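Local coordinates for CELL WALL surface anchor family protein (Streptococcus pneumoniae, PDB 2WW8), which probably serves as a pilus adhesin that recognises host cells through an integrin-like domain carrying a magnesium ion, at residues Val50-Thr55 with Pro725-Ser730; Ala65-Lys70 with Gln80-Gln85; Leu231-Ser236 with Thr340-His345; Val273-Thr278 with Gly355-Gln360. One frame throughout, in Å; residues are numbered along the deposited sequence.

Contact 1 of 4, residues Val50-Thr55 with Pro725-Ser730; sequences VVIKET and PEITIS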
loop_
_atom_site.group_PDB
_atom_site.type_symbol
_atom_site.label_atom_id
_atom_site.label_comp_id
_atom_site.label_asym_id
_atom_site.label_seq_id
_atom_site.Cartn_x
_atom_site.Cartn_y
_atom_site.Cartn_z
ATOM N N VAL A 50 4.018 -42.335 -7.589
ATOM C CA VAL A 50 4.983 -42.792 -8.596
ATOM C C VAL A 50 4.266 -43.270 -9.859
ATOM O O VAL A 50 3.178 -43.836 -9.775
ATOM C CB VAL A 50 5.967 -43.843 -8.031
ATOM C CG1 VAL A 50 5.260 -45.164 -7.704
ATOM C CG2 VAL A 50 7.143 -44.036 -8.982
ATOM N N VAL A 51 4.847 -43.011 -11.023
ATOM C CA VAL A 51 4.210 -43.345 -12.294
ATOM C C VAL A 51 5.216 -44.172 -13.129
ATOM O O VAL A 51 6.416 -43.868 -13.121
ATOM C CB VAL A 51 3.725 -42.043 -13.018
ATOM C CG1 VAL A 51 3.300 -42.284 -14.475
ATOM C CG2 VAL A 51 2.623 -41.315 -12.218
ATOM N N ILE A 52 4.750 -45.224 -13.812
ATOM C CA ILE A 52 5.605 -46.036 -14.697
ATOM C C ILE A 52 5.086 -46.082 -16.129
ATOM O O ILE A 52 3.927 -46.413 -16.370
ATOM C CB ILE A 52 5.828 -47.491 -14.244
ATOM C CG1 ILE A 52 6.233 -47.597 -12.770
ATOM C CG2 ILE A 52 6.957 -48.097 -15.060
ATOM C CD1 ILE A 52 5.078 -47.903 -11.816
ATOM N N LYS A 53 5.966 -45.719 -17.055
ATOM C CA LYS A 53 5.727 -45.816 -18.490
ATOM C C LYS A 53 6.560 -46.977 -19.032
ATOM O O LYS A 53 7.683 -47.197 -18.546
ATOM C CB LYS A 53 6.167 -44.552 -19.236
ATOM C CG LYS A 53 5.239 -43.364 -19.095
ATOM C CD LYS A 53 5.650 -42.247 -20.036
ATOM C CE LYS A 53 4.546 -41.213 -20.075
ATOM N NZ LYS A 53 4.658 -40.422 -21.332
ATOM N N GLU A 54 5.997 -47.681 -20.025
ATOM C CA GLU A 54 6.712 -48.713 -20.797
ATOM C C GLU A 54 6.761 -48.409 -22.297
ATOM O O GLU A 54 5.725 -48.144 -22.923
ATOM C CB GLU A 54 6.124 -50.096 -20.534
ATOM C CG GLU A 54 6.084 -50.477 -19.055
ATOM C CD GLU A 54 6.268 -51.969 -18.824
ATOM O OE1 GLU A 54 6.028 -52.737 -19.789
ATOM O OE2 GLU A 54 6.641 -52.361 -17.691
ATOM N N THR A 55 7.971 -48.416 -22.855
ATOM C CA THR A 55 8.134 -48.313 -24.312
ATOM C C THR A 55 8.695 -49.595 -24.973
ATOM O O THR A 55 9.260 -50.468 -24.305
ATOM C CB THR A 55 8.990 -47.090 -24.734
ATOM O OG1 THR A 55 10.335 -47.256 -24.251
ATOM C CG2 THR A 55 8.350 -45.777 -24.253
ATOM N N PRO A 725 8.082 -38.742 -9.393
ATOM C CA PRO A 725 8.928 -39.560 -10.284
ATOM C C PRO A 725 8.160 -40.393 -11.314
ATOM O O PRO A 725 7.151 -41.027 -10.976
ATOM C CB PRO A 725 9.721 -40.461 -9.320
ATOM C CG PRO A 725 8.888 -40.514 -8.083
ATOM C CD PRO A 725 8.046 -39.256 -8.010
ATOM N N GLU A 726 8.648 -40.355 -12.556
ATOM C CA GLU A 726 8.189 -41.185 -13.664
ATOM C C GLU A 726 9.337 -42.057 -14.196
ATOM O O GLU A 726 10.287 -41.564 -14.818
ATOM C CB GLU A 726 7.545 -40.327 -14.758
ATOM C CG GLU A 726 7.347 -41.043 -16.067
ATOM C CD GLU A 726 7.431 -40.081 -17.227
ATOM O OE1 GLU A 726 6.416 -39.371 -17.391
ATOM O OE2 GLU A 726 8.474 -40.046 -17.943
ATOM N N ILE A 727 9.255 -43.356 -13.921
ATOM C CA ILE A 727 10.147 -44.326 -14.569
ATOM C C ILE A 727 9.662 -44.705 -15.964
ATOM O O ILE A 727 8.487 -45.020 -16.168
ATOM C CB ILE A 727 10.319 -45.640 -13.817
ATOM C CG1 ILE A 727 10.758 -45.381 -12.386
ATOM C CG2 ILE A 727 11.439 -46.418 -14.480
ATOM C CD1 ILE A 727 9.966 -46.181 -11.393
ATOM N N THR A 728 10.588 -44.643 -16.914
ATOM C CA THR A 728 10.356 -45.162 -18.246
ATOM C C THR A 728 11.125 -46.486 -18.375
ATOM O O THR A 728 12.346 -46.564 -18.169
ATOM C CB THR A 728 10.663 -44.135 -19.350
ATOM O OG1 THR A 728 9.792 -43.017 -19.162
ATOM C CG2 THR A 728 10.402 -44.718 -20.752
ATOM N N ILE A 729 10.365 -47.535 -18.670
ATOM C CA ILE A 729 10.966 -48.847 -18.932
ATOM C C ILE A 729 10.982 -49.159 -20.416
ATOM O O ILE A 729 9.937 -49.204 -21.073
ATOM C CB ILE A 729 10.333 -49.978 -18.125
ATOM C CG1 ILE A 729 10.848 -49.902 -16.683
ATOM C CG2 ILE A 729 10.742 -51.315 -18.728
ATOM C CD1 ILE A 729 9.898 -50.486 -15.666
ATOM N N SER A 730 12.205 -49.323 -20.913
ATOM C CA SER A 730 12.435 -49.893 -22.237
ATOM C C SER A 730 12.327 -51.423 -22.224
ATOM O O SER A 730 13.151 -52.126 -21.640
ATOM C CB SER A 730 13.792 -49.443 -22.771
ATOM O OG SER A 730 13.671 -48.105 -23.194
#
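The carbonyl oxygen of K53 is met by two successive residues of the neighbouring strand: I729 N donates to it at 2.7 Å in a nearly straight bond (172°), and the CA-H of T728 adds a weaker contact. Four more backbone bonds continue the ladder, V51 N to P725 O, I727 N to V51 O, K53 N to I727 O at 2.8 Å and T55 N to I729 O, so each strand donates and accepts in alternation, as in a regular parallel pair. This pair is the middle of a four-stranded mixed sheet in a prealbumin-like (CNA_B) domain, flanked by strands 88-94 and 135-137; P725-S730 returns from some 670 residues further along the chain to complete it. On one face I52 and I729 lie side by side, with I52 CG2 3.8 Å from I729 CD1. I52 CG2 stands opposite its own backbone N (chi1 -49°, measured to CG1), an orientation that turns the methyl to this neighbour, while I52 CG1 lies 4.2 Å from I727 CD1. At the start of the pair the V50 side chain crosses P725 at about a right angle, its CG2 4.0 Å from P725 CG. On the other face the extended chain of K53 passes E726, CE to OE1 3.8 Å, but K53 NZ stays 4.4 Å from E726 OE1, beyond a salt bridge. That carboxylate oxygen is paired instead with R137.

Contact 2 of 4, residues Ala65-Lys70 with Gln80-Gln85; sequences AVFELK and QRTEAQ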
loop_
_atom_site.group_PDB
_atom_site.type_symbol
_atom_site.label_atom_id
_atom_site.label_comp_id
_atom_site.label_asym_id
_atom_site.label_seq_id
_atom_site.Cartn_x
_atom_site.Cartn_y
_atom_site.Cartn_z
ATOM N N ALA A 65 0.402 -53.339 -19.243
ATOM C CA ALA A 65 1.337 -53.812 -18.209
ATOM C C ALA A 65 0.749 -53.765 -16.785
ATOM O O ALA A 65 -0.170 -52.979 -16.515
ATOM C CB ALA A 65 2.660 -53.039 -18.282
ATOM N N VAL A 66 1.270 -54.597 -15.881
ATOM C CA VAL A 66 0.656 -54.773 -14.563
ATOM C C VAL A 66 1.702 -54.718 -13.442
ATOM O O VAL A 66 2.626 -55.538 -13.409
ATOM C CB VAL A 66 -0.296 -56.023 -14.500
ATOM C CG1 VAL A 66 -0.465 -56.584 -13.081
ATOM C CG2 VAL A 66 -1.676 -55.700 -15.102
ATOM N N PHE A 67 1.541 -53.745 -12.539
ATOM C CA PHE A 67 2.516 -53.502 -11.478
ATOM C C PHE A 67 2.012 -53.725 -10.071
ATOM O O PHE A 67 0.827 -53.579 -9.801
ATOM C CB PHE A 67 3.113 -52.083 -11.578
ATOM C CG PHE A 67 3.939 -51.870 -12.817
ATOM C CD1 PHE A 67 5.297 -52.166 -12.821
ATOM C CD2 PHE A 67 3.340 -51.409 -13.988
ATOM C CE1 PHE A 67 6.048 -51.981 -13.972
ATOM C CE2 PHE A 67 4.080 -51.219 -15.152
ATOM C CZ PHE A 67 5.437 -51.514 -15.139
ATOM N N GLU A 68 2.948 -54.042 -9.182
ATOM C CA GLU A 68 2.647 -54.238 -7.770
ATOM C C GLU A 68 3.512 -53.441 -6.810
ATOM O O GLU A 68 4.740 -53.464 -6.885
ATOM C CB GLU A 68 2.661 -55.725 -7.404
ATOM C CG GLU A 68 1.552 -56.421 -8.188
ATOM C CD GLU A 68 1.146 -57.787 -7.663
ATOM O OE1 GLU A 68 1.862 -58.357 -6.802
ATOM O OE2 GLU A 68 0.090 -58.266 -8.139
ATOM N N LEU A 69 2.835 -52.744 -5.904
ATOM C CA LEU A 69 3.515 -51.981 -4.865
ATOM C C LEU A 69 3.201 -52.566 -3.490
ATOM O O LEU A 69 2.040 -52.597 -3.048
ATOM C CB LEU A 69 3.130 -50.497 -4.935
ATOM C CG LEU A 69 3.904 -49.546 -4.019
ATOM C CD1 LEU A 69 5.380 -49.425 -4.418
ATOM C CD2 LEU A 69 3.186 -48.187 -3.960
ATOM N N LYS A 70 4.245 -53.043 -2.822
ATOM C CA LYS A 70 4.012 -53.681 -1.537
ATOM C C LYS A 70 4.867 -53.058 -0.442
ATOM O O LYS A 70 6.083 -52.856 -0.585
ATOM C CB LYS A 70 4.047 -55.230 -1.581
ATOM C CG LYS A 70 5.414 -55.904 -1.481
ATOM C CD LYS A 70 5.349 -57.224 -0.707
ATOM C CE LYS A 70 6.671 -57.987 -0.816
ATOM N NZ LYS A 70 6.594 -59.074 -1.844
ATOM N N GLN A 80 -1.539 -52.024 -9.862
ATOM C CA GLN A 80 -2.025 -51.045 -10.832
ATOM C C GLN A 80 -1.659 -51.438 -12.263
ATOM O O GLN A 80 -0.638 -52.075 -12.504
ATOM C CB GLN A 80 -1.465 -49.654 -10.485
ATOM C CG GLN A 80 -2.230 -48.462 -11.073
ATOM C CD GLN A 80 -3.565 -48.191 -10.386
ATOM O OE1 GLN A 80 -3.694 -48.320 -9.163
ATOM N NE2 GLN A 80 -4.566 -47.814 -11.178
ATOM N N ARG A 81 -2.487 -51.012 -13.208
ATOM C CA ARG A 81 -2.431 -51.473 -14.589
ATOM C C ARG A 81 -2.234 -50.288 -15.533
ATOM O O ARG A 81 -2.966 -49.307 -15.439
ATOM C CB ARG A 81 -3.739 -52.234 -14.873
ATOM C CG ARG A 81 -4.011 -52.704 -16.288
ATOM C CD ARG A 81 -5.134 -53.744 -16.287
ATOM N NE ARG A 81 -5.612 -54.069 -17.633
ATOM C CZ ARG A 81 -5.161 -55.058 -18.411
ATOM N NH1 ARG A 81 -4.186 -55.870 -18.013
ATOM N NH2 ARG A 81 -5.686 -55.242 -19.617
ATOM N N THR A 82 -1.267 -50.355 -16.445
ATOM C CA THR A 82 -1.021 -49.198 -17.316
ATOM C C THR A 82 -2.261 -48.749 -18.113
ATOM O O THR A 82 -2.759 -49.463 -18.985
ATOM C CB THR A 82 0.285 -49.275 -18.167
ATOM O OG1 THR A 82 0.009 -49.800 -19.470
ATOM C CG2 THR A 82 1.371 -50.104 -17.487
ATOM N N GLU A 83 -2.751 -47.557 -17.766
ATOM C CA GLU A 83 -3.976 -46.947 -18.297
ATOM C C GLU A 83 -3.965 -46.706 -19.810
ATOM O O GLU A 83 -2.903 -46.549 -20.422
ATOM C CB GLU A 83 -4.335 -45.681 -17.503
ATOM C CG GLU A 83 -5.143 -45.984 -16.233
ATOM C CD GLU A 83 -4.566 -45.350 -14.969
ATOM O OE1 GLU A 83 -4.663 -44.107 -14.820
ATOM O OE2 GLU A 83 -4.018 -46.092 -14.112
ATOM N N ALA A 84 -5.168 -46.676 -20.383
ATOM C CA ALA A 84 -5.391 -46.843 -21.822
ATOM C C ALA A 84 -4.944 -45.694 -22.731
ATOM O O ALA A 84 -4.142 -45.918 -23.640
ATOM C CB ALA A 84 -6.849 -47.215 -22.088
ATOM N N GLN A 85 -5.460 -44.485 -22.506
ATOM C CA GLN A 85 -5.096 -43.320 -23.324
ATOM C C GLN A 85 -3.639 -42.857 -23.109
ATOM O O GLN A 85 -2.800 -42.922 -24.029
ATOM C CB GLN A 85 -6.091 -42.157 -23.124
ATOM C CG GLN A 85 -6.012 -41.033 -24.184
ATOM C CD GLN A 85 -6.147 -41.535 -25.628
ATOM O OE1 GLN A 85 -5.152 -41.844 -26.288
ATOM N NE2 GLN A 85 -7.382 -41.628 -26.118
#
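F67 and R81 carry the two flat groups here, and each is met at its edge by a methyl from the other segment. At the F67 ring it is T82 CG2, lying in the ring plane 3.7 Å from F67 CE2. At the R81 guanidinium it is V66 CG2, also in plane and 3.8 Å from R81 NH1. Across the pair neither group is stacked; the R81 chain extends from CG to NE at a slant across the valine, so its methylenes as well as NH1 touch the same methyl. The T82 methyl does double duty: it also presses on A65 CB at 3.3 Å, tighter than a usual carbon contact. T82 is turned off a staggered position (chi1 95°, measured to OG1), which leaves CG2 close beside the backbone N and on the A65 side.

The backbone underneath is the ladder of an antiparallel hairpin. F67 and Q80 form a hydrogen-bonded pair, with F67 N to Q80 O at 2.7 Å and almost straight (173°), and Q80 N returning to F67 O at 2.8 Å. V66 and R81 are the non-hydrogen-bonded pair next to it, and T82 N then reaches A65 O at 2.8 Å, where the second segment has already left its strand.

Strand 77-81 is an outermost strand of its five-stranded sheet, and 66-71 links it to 97-105, where V66 touches A104 and Q105. F67 packs on I52 and E54 of strand 48-55, while Q80 touches F91 and T82 touches A89 of strand 88-94.

Contact 3 of 4, residues Leu231-Ser236 with Thr340-His345; sequences LDNSNS and TEAEDH. With MG (magnesium ion), chain B.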
loop_
_atom_site.group_PDB
_atom_site.type_symbol
_atom_site.label_atom_id
_atom_site.label_comp_id
_atom_site.label_asym_id
_atom_site.label_seq_id
_atom_site.Cartn_x
_atom_site.Cartn_y
_atom_site.Cartn_z
ATOM N N LEU A 231 -8.041 35.158 11.233
ATOM C CA LEU A 231 -7.101 35.214 10.135
ATOM C C LEU A 231 -7.390 36.480 9.280
ATOM O O LEU A 231 -8.488 36.617 8.723
ATOM C CB LEU A 231 -7.293 33.966 9.281
ATOM C CG LEU A 231 -6.484 33.947 7.957
ATOM C CD1 LEU A 231 -4.970 34.088 8.200
ATOM C CD2 LEU A 231 -6.791 32.605 7.154
ATOM N N ASP A 232 -6.428 37.391 9.254
ATOM C CA ASP A 232 -6.481 38.626 8.448
ATOM C C ASP A 232 -6.483 38.291 6.950
ATOM O O ASP A 232 -5.608 37.578 6.428
ATOM C CB ASP A 232 -5.304 39.514 8.960
ATOM C CG ASP A 232 -5.121 40.860 8.242
ATOM O OD1 ASP A 232 -5.640 41.076 7.121
ATOM O OD2 ASP A 232 -4.403 41.673 8.890
ATOM N N ASN A 233 -7.510 38.764 6.236
ATOM C CA ASN A 233 -7.581 38.571 4.770
ATOM C C ASN A 233 -7.649 39.973 4.095
ATOM O O ASN A 233 -8.288 40.125 3.040
ATOM C CB ASN A 233 -8.768 37.681 4.380
ATOM C CG ASN A 233 -8.728 37.170 2.918
ATOM O OD1 ASN A 233 -9.711 37.352 2.213
ATOM N ND2 ASN A 233 -7.638 36.597 2.463
ATOM N N SER A 234 -7.014 40.984 4.702
ATOM C CA SER A 234 -6.990 42.348 4.160
ATOM C C SER A 234 -6.210 42.346 2.795
ATOM O O SER A 234 -5.473 41.401 2.473
ATOM C CB SER A 234 -6.372 43.342 5.167
ATOM O OG SER A 234 -5.027 42.914 5.403
ATOM N N ASN A 235 -6.377 43.401 1.989
ATOM C CA ASN A 235 -5.796 43.458 0.638
ATOM C C ASN A 235 -4.265 43.254 0.632
ATOM O O ASN A 235 -3.739 42.608 -0.263
ATOM C CB ASN A 235 -6.110 44.841 0.040
ATOM C CG ASN A 235 -7.602 45.060 -0.165
ATOM O OD1 ASN A 235 -8.356 44.105 -0.309
ATOM N ND2 ASN A 235 -8.026 46.309 -0.152
ATOM N N SER A 236 -3.560 43.826 1.619
ATOM C CA SER A 236 -2.117 43.677 1.771
ATOM C C SER A 236 -1.692 42.207 1.843
ATOM O O SER A 236 -0.517 41.906 1.662
ATOM C CB SER A 236 -1.669 44.328 3.079
ATOM O OG SER A 236 -2.304 43.750 4.212
ATOM N N THR A 340 -6.595 31.113 0.579
ATOM C CA THR A 340 -5.155 31.200 0.218
ATOM C C THR A 340 -4.842 32.345 -0.764
ATOM O O THR A 340 -3.761 32.374 -1.383
ATOM C CB THR A 340 -4.646 29.875 -0.409
ATOM O OG1 THR A 340 -5.523 29.520 -1.490
ATOM C CG2 THR A 340 -4.637 28.784 0.652
ATOM N N GLU A 341 -5.814 33.250 -0.904
ATOM C CA GLU A 341 -5.695 34.443 -1.756
ATOM C C GLU A 341 -6.376 35.551 -0.990
ATOM O O GLU A 341 -7.229 35.265 -0.114
ATOM C CB GLU A 341 -6.491 34.241 -3.067
ATOM C CG GLU A 341 -6.183 32.944 -3.842
ATOM C CD GLU A 341 -4.844 32.945 -4.585
ATOM O OE1 GLU A 341 -4.190 34.011 -4.747
ATOM O OE2 GLU A 341 -4.433 31.853 -5.034
ATOM N N ALA A 342 -6.049 36.787 -1.355
ATOM C CA ALA A 342 -6.741 37.983 -0.943
ATOM C C ALA A 342 -6.978 38.791 -2.232
ATOM O O ALA A 342 -6.581 38.402 -3.318
ATOM C CB ALA A 342 -5.880 38.777 0.072
ATOM N N GLU A 343 -7.614 39.951 -2.147
ATOM C CA GLU A 343 -8.030 40.639 -3.337
ATOM C C GLU A 343 -6.738 41.243 -3.932
ATOM O O GLU A 343 -6.082 42.064 -3.262
ATOM C CB GLU A 343 -9.077 41.689 -2.936
ATOM C CG GLU A 343 -9.344 42.624 -4.086
ATOM C CD GLU A 343 -9.884 41.817 -5.277
ATOM O OE1 GLU A 343 -10.817 40.986 -5.042
ATOM O OE2 GLU A 343 -9.317 42.006 -6.377
ATOM N N ASP A 344 -6.368 40.782 -5.134
ATOM C CA ASP A 344 -5.128 41.152 -5.851
ATOM C C ASP A 344 -5.113 42.487 -6.618
ATOM O O ASP A 344 -4.051 43.090 -6.872
ATOM C CB ASP A 344 -4.758 40.080 -6.880
ATOM C CG ASP A 344 -4.283 38.792 -6.224
ATOM O OD1 ASP A 344 -3.931 38.838 -5.008
ATOM O OD2 ASP A 344 -4.243 37.752 -6.945
ATOM N N HIS A 345 -6.300 42.904 -7.036
ATOM C CA HIS A 345 -6.475 44.123 -7.834
ATOM C C HIS A 345 -6.338 45.359 -6.935
ATOM O O HIS A 345 -6.215 45.211 -5.723
ATOM C CB HIS A 345 -7.849 44.038 -8.512
ATOM C CG HIS A 345 -7.980 42.817 -9.374
ATOM N ND1 HIS A 345 -8.470 41.614 -8.901
ATOM C CD2 HIS A 345 -7.575 42.588 -10.646
ATOM C CE1 HIS A 345 -8.393 40.705 -9.861
ATOM N NE2 HIS A 345 -7.854 41.268 -10.933
HETATM MG MG MG B . -3.333 44.097 6.105
HETATM O O HOH W 1 -4.172 44.128 8.013
HETATM O O HOH W 2 -8.963 41.334 0.504
HETATM O O HOH W 3 -4.139 45.801 5.348
HETATM O O HOH W 4 -1.610 45.242 6.438
#
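N233, S234 and N235 meet the loop 340-345 from within a D-x-S-x-S sequence, the hallmark of the metal-ion-dependent adhesion site (MIDAS) of integrin-like von Willebrand A domains. D232, at the end of its strand, makes an Asx turn: its OD1 accepts S234 N at 2.8 Å and, on the syn lone pair, S234 OG at 2.6 Å. Its OD2 takes a bond from water 1, itself a magnesium ligand, placing the aspartate in the second shell. N233 supplies the direct bond to the loop: CG anti to the backbone N (chi1 -167°) carries the amide across, and ND2 meets E341 O at 2.9 Å; this oxygen lies in the amide plane, the donor tilted 29° from the carbonyl plane. S234 binds the magnesium through OG, and its carbonyl oxygen lies 3.6 Å from A342 CB. N235 lies alongside E343, OD1 3.6 Å from E343 CB, with the amide and carboxylate planes 82° apart; N235 ND2 bonds to Y352 O. Water 2 joins the segments, donating to N233 O and N235 OD1 and accepting from E343 N. D387 and three waters complete the magnesium shell. S236 ends the walk, OG 2.2 Å from the metal.

Contact 4 of 4, residues Val273-Thr278 with Gly355-Gln360; sequences VTYAST and GATFTQ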
loop_
_atom_site.group_PDB
_atom_site.type_symbol
_atom_site.label_atom_id
_atom_site.label_comp_id
_atom_site.label_asym_id
_atom_site.label_seq_id
_atom_site.Cartn_x
_atom_site.Cartn_y
_atom_site.Cartn_z
ATOM N N VAL A 273 -12.298 32.368 12.006
ATOM C CA VAL A 273 -12.872 33.666 11.693
ATOM C C VAL A 273 -11.890 34.355 10.743
ATOM O O VAL A 273 -10.769 34.705 11.151
ATOM C CB VAL A 273 -13.088 34.540 12.940
ATOM C CG1 VAL A 273 -13.624 35.975 12.579
ATOM C CG2 VAL A 273 -14.063 33.841 13.980
ATOM N N THR A 274 -12.345 34.608 9.520
ATOM C CA THR A 274 -11.582 35.408 8.578
ATOM C C THR A 274 -12.153 36.826 8.517
ATOM O O THR A 274 -13.391 37.004 8.477
ATOM C CB THR A 274 -11.583 34.738 7.215
ATOM O OG1 THR A 274 -10.812 33.518 7.332
ATOM C CG2 THR A 274 -10.902 35.638 6.128
ATOM N N TYR A 275 -11.270 37.824 8.522
ATOM C CA TYR A 275 -11.739 39.225 8.613
ATOM C C TYR A 275 -10.943 40.195 7.733
ATOM O O TYR A 275 -9.764 39.969 7.466
ATOM C CB TYR A 275 -11.745 39.799 10.027
ATOM C CG TYR A 275 -10.375 40.107 10.623
ATOM C CD1 TYR A 275 -9.569 39.075 11.131
ATOM C CD2 TYR A 275 -9.894 41.411 10.668
ATOM C CE1 TYR A 275 -8.328 39.356 11.713
ATOM C CE2 TYR A 275 -8.648 41.707 11.288
ATOM C CZ TYR A 275 -7.896 40.681 11.804
ATOM O OH TYR A 275 -6.658 40.999 12.315
ATOM N N ALA A 276 -11.588 41.304 7.404
ATOM C CA ALA A 276 -10.875 42.449 6.831
ATOM C C ALA A 276 -11.717 43.643 7.270
ATOM O O ALA A 276 -11.642 43.961 8.494
ATOM C CB ALA A 276 -10.601 42.313 5.302
ATOM N N SER A 277 -12.447 44.338 6.381
ATOM C CA SER A 277 -13.305 45.433 6.869
ATOM C C SER A 277 -14.504 44.897 7.649
ATOM O O SER A 277 -15.236 45.670 8.278
ATOM C CB SER A 277 -13.898 46.252 5.672
ATOM O OG SER A 277 -12.839 46.851 4.923
ATOM N N THR A 278 -14.778 43.595 7.505
ATOM C CA THR A 278 -15.840 42.926 8.264
ATOM C C THR A 278 -15.424 41.459 8.353
ATOM O O THR A 278 -14.358 41.068 7.849
ATOM C CB THR A 278 -17.306 43.111 7.674
ATOM O OG1 THR A 278 -18.323 42.520 8.526
ATOM C CG2 THR A 278 -17.369 42.394 6.307
ATOM N N GLY A 355 -11.480 45.327 2.020
ATOM C CA GLY A 355 -10.239 44.699 2.521
ATOM C C GLY A 355 -9.351 45.526 3.440
ATOM O O GLY A 355 -8.126 45.436 3.313
ATOM N N ALA A 356 -9.925 46.366 4.290
ATOM C CA ALA A 356 -9.175 47.082 5.317
ATOM C C ALA A 356 -9.056 46.163 6.577
ATOM O O ALA A 356 -9.326 44.970 6.484
ATOM C CB ALA A 356 -9.902 48.379 5.703
ATOM N N THR A 357 -8.753 46.713 7.748
ATOM C CA THR A 357 -8.336 45.959 8.932
ATOM C C THR A 357 -9.178 46.357 10.146
ATOM O O THR A 357 -8.815 47.285 10.889
ATOM C CB THR A 357 -6.834 46.105 9.165
ATOM O OG1 THR A 357 -6.181 45.855 7.914
ATOM C CG2 THR A 357 -6.286 45.087 10.248
ATOM N N PHE A 358 -10.302 45.662 10.339
ATOM C CA PHE A 358 -11.203 45.961 11.475
ATOM C C PHE A 358 -10.984 44.931 12.602
ATOM O O PHE A 358 -11.749 44.004 12.784
ATOM C CB PHE A 358 -12.656 45.945 11.039
ATOM C CG PHE A 358 -13.643 46.533 12.024
ATOM C CD1 PHE A 358 -13.258 46.980 13.304
ATOM C CD2 PHE A 358 -14.944 46.742 11.604
ATOM C CE1 PHE A 358 -14.208 47.550 14.173
ATOM C CE2 PHE A 358 -15.911 47.320 12.460
ATOM C CZ PHE A 358 -15.565 47.715 13.754
ATOM N N THR A 359 -9.863 45.110 13.296
ATOM C CA THR A 359 -9.331 44.118 14.242
ATOM C C THR A 359 -10.340 43.924 15.382
ATOM O O THR A 359 -10.618 42.788 15.756
ATOM C CB THR A 359 -8.015 44.650 14.865
ATOM O OG1 THR A 359 -7.138 44.970 13.786
ATOM C CG2 THR A 359 -7.300 43.541 15.737
ATOM N N GLN A 360 -10.944 45.006 15.871
ATOM C CA GLN A 360 -11.860 44.883 17.009
ATOM C C GLN A 360 -13.019 43.936 16.781
ATOM O O GLN A 360 -13.439 43.146 17.633
ATOM C CB GLN A 360 -12.418 46.273 17.321
ATOM C CG GLN A 360 -13.244 46.285 18.564
ATOM C CD GLN A 360 -13.789 47.692 18.883
ATOM O OE1 GLN A 360 -13.616 48.687 18.136
ATOM N NE2 GLN A 360 -14.494 47.749 20.044
HETATM O O HOH W 5 -5.205 43.381 13.004
HETATM O O HOH W 6 -13.411 42.788 10.598
#
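A276 and S277, just past the end of edge strand 269-275 in the parallel sheet of the von Willebrand A-like domain, hold the loop that leads into helix 359-373 and carries T357, whose nearest side-chain atom is about 4 Å from the magnesium ion. Two direct hydrogen bonds do this. F358 N, at the N-cap position, donates to A276 O at 2.8 Å, approaching from above the carbonyl plane (36° out of it) rather than on a lone pair. A356 N donates to S277 OG at 3.0 Å, the serine torsion (chi1 -62°) setting OG within its reach and 3.4 Å from A356 CB. Water adds two bridges. Water 6 donates to A276 O and F358 O, so the alanine carbonyl is gripped twice. Water 5 links Y275 OH with T359 OG1 at the rim of the tyrosine ring, while H384 NE2 gives that phenol its direct partner. The Y275 ring leans obliquely on the start of the helix, CE2 3.9 Å from T359 CA and CD2 3.8 Å from F358 O. A276 CB rests on G355 CA at 3.7 Å. S277 O lies at the edge of the F358 ring, in its plane, 3.5 Å from CD2.

In the fold
The four contacts fall into two pairs on opposite sides of the centre of an elongated chain. Contacts 1 and 2 have centres 10 Å apart in the prealbumin-like domain, where E54 OE1 of contact 1 lies 3.7 Å from A65 CB of contact 2. Contacts 3 and 4, also 10 Å apart, share neighbouring strands of the parallel sheet; N233 N and Y275 O, 2.8 Å apart, probably hydrogen-bond across them. Both border the magnesium site, contact 3 giving two of its ligands and contact 4 bringing T357 close. Between the pairs the nearest atoms, those of contacts 1 and 3, are about 69 Å apart, and the sequence joined by contact 1 includes every other contact.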